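Local coordinates for uncharacterized protein (Legionella pneumophila subsp. pneumophila str. Philadelphia 1, PDB 4RXV) that is of unknown function but carries an N-terminal domain of the RavJ peptidase family, consistent with a cysteine-protease-like Legionella effector, at residues Ala126-Met131 with Arg196-Ala201; His139-Leu144 with Ile169-Ala174. All coordinates share one frame; numbering follows the deposited sequence.

Contact 1: residues Ala126-Met131 with Arg196-Ala201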
ATOM      1  N   ALA A 126       0.468 -10.930  -1.043  1.00  7.59           N
ATOM      2  CA  ALA A 126       1.921 -10.894  -1.025  1.00  7.90           C
ATOM      3  C   ALA A 126       2.382  -9.451  -0.968  1.00  7.62           C
ATOM      4  O   ALA A 126       1.660  -8.537  -1.379  1.00  8.07           O
ATOM      5  CB  ALA A 126       2.513 -11.586  -2.236  1.00  8.11           C
ATOM      6  N   VAL A 127       3.584  -9.248  -0.471  1.00  7.24           N
ATOM      7  CA  VAL A 127       4.220  -7.925  -0.498  1.00  7.31           C
ATOM      8  C   VAL A 127       5.572  -8.090  -1.152  1.00  7.48           C
ATOM      9  O   VAL A 127       6.337  -9.005  -0.794  1.00  8.22           O
ATOM     10  CB  VAL A 127       4.346  -7.322   0.917  1.00  8.37           C
ATOM     11  CG1 VAL A 127       5.008  -5.932   0.853  1.00  9.79           C
ATOM     12  CG2 VAL A 127       2.986  -7.236   1.580  1.00  8.58           C
ATOM     13  N   ILE A 128       5.839  -7.251  -2.126  1.00  7.77           N
ATOM     14  CA  ILE A 128       7.022  -7.351  -2.958  1.00  7.94           C
ATOM     15  C   ILE A 128       7.801  -6.047  -2.958  1.00  8.44           C
ATOM     16  O   ILE A 128       7.252  -4.954  -2.819  1.00  9.10           O
ATOM     17  CB  ILE A 128       6.661  -7.734  -4.431  1.00  8.43           C
ATOM     18  CG1 ILE A 128       5.954  -6.582  -5.165  1.00  9.19           C
ATOM     19  CG2 ILE A 128       5.818  -9.008  -4.453  1.00  8.39           C
ATOM     20  CD1 ILE A 128       5.660  -6.865  -6.659  1.00  9.84           C
ATOM     21  N   GLY A 129       9.113  -6.182  -3.100  1.00  8.20           N
ATOM     22  CA  GLY A 129       9.968  -5.048  -3.401  1.00  9.18           C
ATOM     23  C   GLY A 129      10.088  -4.921  -4.892  1.00  9.22           C
ATOM     24  O   GLY A 129      10.378  -5.880  -5.608  1.00 10.91           O
ATOM     25  N   SER A 130       9.854  -3.711  -5.373  1.00  9.36           N
ATOM     26  CA  SER A 130       9.811  -3.420  -6.795  1.00  9.16           C
ATOM     27  C   SER A 130      10.593  -2.127  -7.069  1.00  9.89           C
ATOM     28  O   SER A 130      11.302  -1.630  -6.195  1.00  9.59           O
ATOM     29  CB  SER A 130       8.350  -3.354  -7.252  1.00  9.50           C
ATOM     30  OG  SER A 130       8.168  -3.063  -8.625  1.00  9.38           O
ATOM     31  N   MET A 131      10.505  -1.599  -8.285  1.00 10.11           N
ATOM     32  CA  MET A 131      11.275  -0.403  -8.666  1.00 10.61           C
ATOM     33  C   MET A 131      12.752  -0.631  -8.369  1.00 12.02           C
ATOM     34  O   MET A 131      13.413   0.129  -7.662  1.00 12.66           O
ATOM     35  CB  MET A 131      10.712   0.864  -8.004  1.00 10.73           C
ATOM     36  CG  MET A 131      11.160   2.130  -8.698  1.00 12.95           C
ATOM     37  SD  MET A 131      10.507   3.613  -7.912  1.00 14.54           S
ATOM     38  CE  MET A 131       8.792   3.467  -8.326  1.00 16.54           C
ATOM     39  N   ARG A 196       6.118  -0.309 -15.968  1.00 10.01           N
ATOM     40  CA  ARG A 196       7.422  -0.591 -16.557  1.00 11.24           C
ATOM     41  C   ARG A 196       8.541  -0.773 -15.532  1.00 12.26           C
ATOM     42  O   ARG A 196       9.645  -1.167 -15.899  1.00 15.60           O
ATOM     43  CB  ARG A 196       7.800   0.480 -17.572  1.00 12.98           C
ATOM     44  CG  ARG A 196       6.807   0.594 -18.697  1.00 14.95           C
ATOM     45  CD  ARG A 196       6.830  -0.622 -19.607  1.00 20.84           C
ATOM     46  NE  ARG A 196       5.747  -0.567 -20.584  1.00 22.93           N
ATOM     47  CZ  ARG A 196       4.705  -1.400 -20.639  1.00 25.45           C
ATOM     48  NH1 ARG A 196       4.584  -2.413 -19.786  1.00 28.37           N
ATOM     49  NH2 ARG A 196       3.776  -1.226 -21.572  1.00 29.19           N
ATOM     50  N   SER A 197       8.265  -0.473 -14.269  1.00 10.74           N
ATOM     51  CA  SER A 197       9.227  -0.701 -13.204  1.00 10.95           C
ATOM     52  C   SER A 197       8.782  -1.812 -12.266  1.00  9.59           C
ATOM     53  O   SER A 197       9.445  -2.070 -11.271  1.00 10.33           O
ATOM     54  CB  SER A 197       9.440   0.573 -12.405  1.00 13.45           C
ATOM     55  OG  SER A 197       8.277   0.927 -11.707  1.00 14.57           O
ATOM     56  N   LEU A 198       7.670  -2.471 -12.586  1.00  9.81           N
ATOM     57  CA  LEU A 198       7.123  -3.529 -11.730  1.00 10.01           C
ATOM     58  C   LEU A 198       8.108  -4.679 -11.563  1.00 10.25           C
ATOM     59  O   LEU A 198       8.376  -5.122 -10.452  1.00 11.06           O
ATOM     60  CB  LEU A 198       5.802  -4.022 -12.331  1.00 10.75           C
ATOM     61  CG  LEU A 198       5.087  -5.190 -11.649  1.00 11.15           C
ATOM     62  CD1 LEU A 198       4.817  -4.887 -10.202  1.00 11.91           C
ATOM     63  CD2 LEU A 198       3.803  -5.499 -12.382  1.00 12.08           C
ATOM     64  N   PHE A 199       8.661  -5.138 -12.675  1.00 10.81           N
ATOM     65  CA  PHE A 199       9.612  -6.256 -12.689  1.00 11.26           C
ATOM     66  C   PHE A 199      11.006  -5.747 -13.051  1.00 12.26           C
ATOM     67  O   PHE A 199      11.131  -4.812 -13.855  1.00 14.07           O
ATOM     68  CB  PHE A 199       9.189  -7.321 -13.704  1.00 11.85           C
ATOM     69  CG  PHE A 199       7.801  -7.826 -13.508  1.00 11.92           C
ATOM     70  CD1 PHE A 199       7.435  -8.482 -12.356  1.00 12.54           C
ATOM     71  CD2 PHE A 199       6.842  -7.606 -14.478  1.00 13.08           C
ATOM     72  CE1 PHE A 199       6.145  -8.913 -12.173  1.00 13.31           C
ATOM     73  CE2 PHE A 199       5.558  -8.051 -14.303  1.00 14.45           C
ATOM     74  CZ  PHE A 199       5.209  -8.720 -13.155  1.00 13.40           C
ATOM     75  N   PRO A 200      12.068  -6.367 -12.501  1.00 13.05           N
ATOM     76  CA  PRO A 200      12.047  -7.498 -11.566  1.00 13.06           C
ATOM     77  C   PRO A 200      11.694  -7.051 -10.156  1.00 11.29           C
ATOM     78  O   PRO A 200      11.899  -5.893  -9.764  1.00 11.70           O
ATOM     79  CB  PRO A 200      13.487  -8.002 -11.608  1.00 15.19           C
ATOM     80  CG  PRO A 200      14.273  -6.784 -11.886  1.00 15.16           C
ATOM     81  CD  PRO A 200      13.445  -6.005 -12.863  1.00 14.90           C
ATOM     82  N   ALA A 201      11.169  -7.995  -9.386  1.00 11.14           N
ATOM     83  CA  ALA A 201      10.757  -7.740  -8.017  1.00 10.96           C
ATOM     84  C   ALA A 201      11.239  -8.860  -7.118  1.00 10.65           C
ATOM     85  O   ALA A 201      11.672  -9.909  -7.604  1.00 11.42           O
ATOM     86  CB  ALA A 201       9.223  -7.591  -7.933  1.00 11.87           C
TER
HETATM   87  O   HOH W   1       7.292  -0.231  -9.115  1.00 13.54           O

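Contact 2: residues His139-Leu144 with Ile169-Ala174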
ATOM      1  N   HIS A 139      10.621   0.488  -3.936  1.00 10.30           N
ATOM      2  CA  HIS A 139       9.175   0.656  -3.784  1.00  9.85           C
ATOM      3  C   HIS A 139       8.498  -0.672  -3.498  1.00  9.25           C
ATOM      4  O   HIS A 139       8.520  -1.564  -4.332  1.00 10.68           O
ATOM      5  CB  HIS A 139       8.658   1.202  -5.096  1.00  9.80           C
ATOM      6  CG  HIS A 139       7.188   1.445  -5.130  1.00  8.60           C
ATOM      7  ND1 HIS A 139       6.484   1.949  -4.059  1.00  8.70           N
ATOM      8  CD2 HIS A 139       6.293   1.279  -6.126  1.00  9.14           C
ATOM      9  CE1 HIS A 139       5.208   2.068  -4.391  1.00  9.26           C
ATOM     10  NE2 HIS A 139       5.073   1.684  -5.643  1.00  8.46           N
ATOM     11  N   ASN A 140       7.860  -0.795  -2.347  1.00  8.78           N
ATOM     12  CA  ASN A 140       7.111  -2.013  -2.062  1.00  8.40           C
ATOM     13  C   ASN A 140       5.691  -1.890  -2.592  1.00  7.89           C
ATOM     14  O   ASN A 140       5.115  -0.795  -2.639  1.00  7.67           O
ATOM     15  CB  ASN A 140       7.157  -2.361  -0.591  1.00  9.81           C
ATOM     16  CG  ASN A 140       8.584  -2.628  -0.127  1.00 11.39           C
ATOM     17  OD1 ASN A 140       9.369  -3.233  -0.844  1.00 13.48           O
ATOM     18  ND2 ASN A 140       8.922  -2.164   1.044  1.00 11.83           N
ATOM     19  N   ILE A 141       5.157  -3.015  -3.023  1.00  7.72           N
ATOM     20  CA  ILE A 141       3.832  -3.117  -3.622  1.00  7.78           C
ATOM     21  C   ILE A 141       3.130  -4.318  -3.026  1.00  7.63           C
ATOM     22  O   ILE A 141       3.758  -5.339  -2.756  1.00  8.04           O
ATOM     23  CB  ILE A 141       3.951  -3.295  -5.179  1.00  8.06           C
ATOM     24  CG1 ILE A 141       4.592  -2.038  -5.789  1.00  8.91           C
ATOM     25  CG2 ILE A 141       2.612  -3.596  -5.796  1.00  9.86           C
ATOM     26  CD1 ILE A 141       4.918  -2.194  -7.275  1.00  9.60           C
ATOM     27  N   THR A 142       1.822  -4.226  -2.841  1.00  7.06           N
ATOM     28  CA  THR A 142       1.002  -5.337  -2.368  1.00  6.69           C
ATOM     29  C   THR A 142       0.341  -6.012  -3.544  1.00  6.23           C
ATOM     30  O   THR A 142      -0.119  -5.341  -4.477  1.00  7.56           O
ATOM     31  CB  THR A 142       0.055  -4.849  -1.283  1.00  7.20           C
ATOM     32  OG1 THR A 142       0.868  -4.523  -0.156  1.00  8.03           O
ATOM     33  CG2 THR A 142      -0.984  -5.875  -0.868  1.00  8.03           C
ATOM     34  N   LEU A 143       0.279  -7.342  -3.500  1.00  6.77           N
ATOM     35  CA  LEU A 143      -0.389  -8.142  -4.520  1.00  7.01           C
ATOM     36  C   LEU A 143      -1.507  -8.970  -3.916  1.00  7.44           C
ATOM     37  O   LEU A 143      -1.397  -9.480  -2.803  1.00  7.95           O
ATOM     38  CB  LEU A 143       0.557  -9.120  -5.219  1.00  7.54           C
ATOM     39  CG  LEU A 143       1.820  -8.537  -5.841  1.00  8.05           C
ATOM     40  CD1 LEU A 143       2.674  -9.690  -6.404  1.00  8.82           C
ATOM     41  CD2 LEU A 143       1.493  -7.519  -6.900  1.00  8.60           C
ATOM     42  N   LEU A 144      -2.562  -9.114  -4.701  1.00  7.18           N
ATOM     43  CA  LEU A 144      -3.585 -10.140  -4.506  1.00  7.90           C
ATOM     44  C   LEU A 144      -3.390 -11.205  -5.564  1.00  8.52           C
ATOM     45  O   LEU A 144      -3.465 -10.906  -6.750  1.00  9.07           O
ATOM     46  CB  LEU A 144      -4.980  -9.530  -4.630  1.00  8.56           C
ATOM     47  CG  LEU A 144      -5.347  -8.550  -3.514  1.00  9.24           C
ATOM     48  CD1 LEU A 144      -6.461  -7.611  -3.959  1.00 11.68           C
ATOM     49  CD2 LEU A 144      -5.762  -9.283  -2.273  1.00 12.63           C
ATOM     50  N   ILE A 169      -2.679  -5.683  -8.464  1.00  7.11           N
ATOM     51  CA  ILE A 169      -1.689  -4.829  -7.836  1.00  7.27           C
ATOM     52  C   ILE A 169      -2.389  -3.817  -6.930  1.00  6.90           C
ATOM     53  O   ILE A 169      -3.443  -3.264  -7.305  1.00  7.51           O
ATOM     54  CB  ILE A 169      -0.859  -4.123  -8.940  1.00  7.77           C
ATOM     55  CG1 ILE A 169       0.030  -5.162  -9.640  1.00 10.38           C
ATOM     56  CG2 ILE A 169      -0.030  -2.965  -8.421  1.00  9.30           C
ATOM     57  CD1 ILE A 169       0.355  -4.795 -11.058  1.00 12.26           C
ATOM     58  N   VAL A 170      -1.775  -3.508  -5.799  1.00  6.68           N
ATOM     59  CA  VAL A 170      -2.301  -2.561  -4.827  1.00  6.91           C
ATOM     60  C   VAL A 170      -1.126  -1.668  -4.376  1.00  6.87           C
ATOM     61  O   VAL A 170      -0.205  -2.123  -3.702  1.00  7.51           O
ATOM     62  CB  VAL A 170      -2.986  -3.262  -3.644  1.00  7.19           C
ATOM     63  CG1 VAL A 170      -3.576  -2.212  -2.725  1.00  8.11           C
ATOM     64  CG2 VAL A 170      -4.056  -4.241  -4.146  1.00  9.25           C
ATOM     65  N   ASP A 171      -1.209  -0.391  -4.730  1.00  6.69           N
ATOM     66  CA  ASP A 171      -0.118   0.547  -4.546  1.00  6.58           C
ATOM     67  C   ASP A 171      -0.665   1.868  -3.995  1.00  6.68           C
ATOM     68  O   ASP A 171      -0.916   2.818  -4.757  1.00  7.34           O
ATOM     69  CB  ASP A 171       0.611   0.750  -5.871  1.00  7.57           C
ATOM     70  CG  ASP A 171       1.897   1.549  -5.725  1.00  7.72           C
ATOM     71  OD1 ASP A 171       2.142   2.172  -4.656  1.00  8.24           O
ATOM     72  OD2 ASP A 171       2.678   1.547  -6.707  1.00  8.72           O
ATOM     73  N   PRO A 172      -0.853   1.958  -2.675  1.00  6.48           N
ATOM     74  CA  PRO A 172      -1.378   3.199  -2.106  1.00  6.85           C
ATOM     75  C   PRO A 172      -0.457   4.407  -2.308  1.00  6.71           C
ATOM     76  O   PRO A 172      -0.939   5.530  -2.449  1.00  7.60           O
ATOM     77  CB  PRO A 172      -1.538   2.871  -0.624  1.00  7.60           C
ATOM     78  CG  PRO A 172      -0.614   1.709  -0.379  1.00  7.54           C
ATOM     79  CD  PRO A 172      -0.681   0.908  -1.650  1.00  7.06           C
ATOM     80  N   TRP A 173       0.860   4.193  -2.349  1.00  6.54           N
ATOM     81  CA  TRP A 173       1.779   5.292  -2.636  1.00  7.14           C
ATOM     82  C   TRP A 173       1.488   5.938  -3.979  1.00  7.14           C
ATOM     83  O   TRP A 173       1.528   7.167  -4.084  1.00  7.78           O
ATOM     84  CB  TRP A 173       3.221   4.818  -2.531  1.00  7.32           C
ATOM     85  CG  TRP A 173       4.272   5.873  -2.668  1.00  7.70           C
ATOM     86  CD1 TRP A 173       4.737   6.721  -1.695  1.00  8.15           C
ATOM     87  CD2 TRP A 173       5.057   6.138  -3.828  1.00  8.12           C
ATOM     88  NE1 TRP A 173       5.771   7.477  -2.189  1.00  8.51           N
ATOM     89  CE2 TRP A 173       5.984   7.142  -3.496  1.00  8.49           C
ATOM     90  CE3 TRP A 173       5.083   5.602  -5.108  1.00  8.88           C
ATOM     91  CZ2 TRP A 173       6.934   7.640  -4.418  1.00  9.30           C
ATOM     92  CZ3 TRP A 173       6.020   6.095  -6.034  1.00  9.08           C
ATOM     93  CH2 TRP A 173       6.933   7.099  -5.671  1.00  9.12           C
ATOM     94  N   ALA A 174       1.156   5.135  -4.995  1.00  7.34           N
ATOM     95  CA  ALA A 174       0.805   5.712  -6.291  1.00  7.75           C
ATOM     96  C   ALA A 174      -0.381   6.670  -6.144  1.00  7.13           C
ATOM     97  O   ALA A 174      -0.445   7.679  -6.843  1.00  8.00           O
ATOM     98  CB  ALA A 174       0.467   4.630  -7.292  1.00  8.19           C
TER

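Contact 1: residues Ala126-Met131 with Arg196-Ala201
Ser130 and Met131, at a corner where the chain turns at Met131, lie against the irregular chain of Arg196-Ala201. The backbones come closest at two points: the CA atoms of Ser130 and Ala201 are 4.6 Å apart, and those of Met131 and Ser197 lie 5.0 Å apart. Between these points the second segment passes through a cis peptide bond before Pro200. Met131 makes the corner with positive phi and psi, and its N donates to Ser197 O at 3.2 Å; the angle at hydrogen, 142°, marks a bent bond. Among the side chains, Ser130 does the polar work. With OG anti to the backbone N (chi1 179°), its hydroxyl reaches across and donates to Leu198 O at 2.8 Å. The approach is well off the carbonyl axis, with a C=O...donor angle of 108°. The same OG accepts from a water at 3.0 Å, and that water also lies within hydrogen-bonding distance of Ser197 OG, which is further bonded to Tyr194 O. The hydroxyl thus joins a direct bond to a water bridge. Deeper in, the apolar contact runs through Ile128 CD1, which touches Ala201 CB at 3.9 Å and Leu198 CD1 at 4.1 Å. The Ile128 and Leu198 side chains cross at about a right angle, and Leu198 brings its end back towards the strand although its CB starts away from it. Ile128 also touches Ile141 and Leu143 of the neighbouring strand. Gly129 and Thr202 share a backbone hydrogen bond just beyond, which identifies the contact as the entry of a loop into edge strand 202-206 of the antiparallel sheet in the RavJ peptidase-family domain.

Contact 2: residues His139-Leu144 with Ile169-Ala174
His139 and Asp171 meet through a short, nearly straight hydrogen bond: NE2 donates to Asp171 OD2 at 2.6 Å with 167° at hydrogen. OD2 lies close to the plane of the imidazole; on the carboxylate it is met on its syn side but well out of the carboxylate plane, and the two planes are turned 38° apart. Both side chains are extended, with CG anti to the backbone N, which sends them towards each other from opposite directions. Trp173 borders the same imidazole: its CZ3 lies over one face, and CE3 is 3.6 Å from His139 CE1, with the ring planes inclined at an oblique 51°.

Next come the groups that fix this pair. Asp171 is the N-cap of the helix beginning at Pro172, where OD1 accepts from Ala174 N at 3.1 Å, from above the carboxylate plane. Thus the two carboxylate oxygens have separate bonded donors, one on the histidine and one at the helix start. His139 ND1 is bonded to Cys102 O, and the indole NE1 of Trp173 to Asp25 OD1. Further along, Thr142 and Val170 form an antiparallel hydrogen-bonded pair, with Thr142 N to Val170 O at 3.0 Å and Val170 N to Thr142 O at 2.8 Å. On the face bearing Leu143 and Ile169, Leu143 CD2 packs against Ile169 CG1 at 3.9 Å, and Ile141 CG2 meets Ile169 CG2 at 3.8 Å.

A buried imidazole bonded through both nitrogens, to a carboxylate and to the Cys102 carbonyl, is restrained in its rotation. Such a His-carboxylate pair, near Cys102 in a domain assigned to the CA peptidase clan, is consistent with a papain-like active site, although catalysis by these residues remains an inference.

In the fold
Following the chain from the N terminus, strand 123-133 supplies the first segment of contact 1, turns back, and continues as strand 136-146, which supplies the first segment of contact 2. Contact 2 then closes the shorter loop when residues 169-174 return beside that strand; contact 1 closes later, at 196-201, so its longer loop encloses the other. The two first segments are sheet neighbours, joined by probable backbone hydrogen bonds from Ser130 N to His139 O and from Leu143 N to Ala126 O. Contact 1 fastens the loop leading into edge strand 202-206 to strand 123-133, while contact 2 pairs edge strand 168-170 with 136-146 and links helix 172-176 to the same sheet.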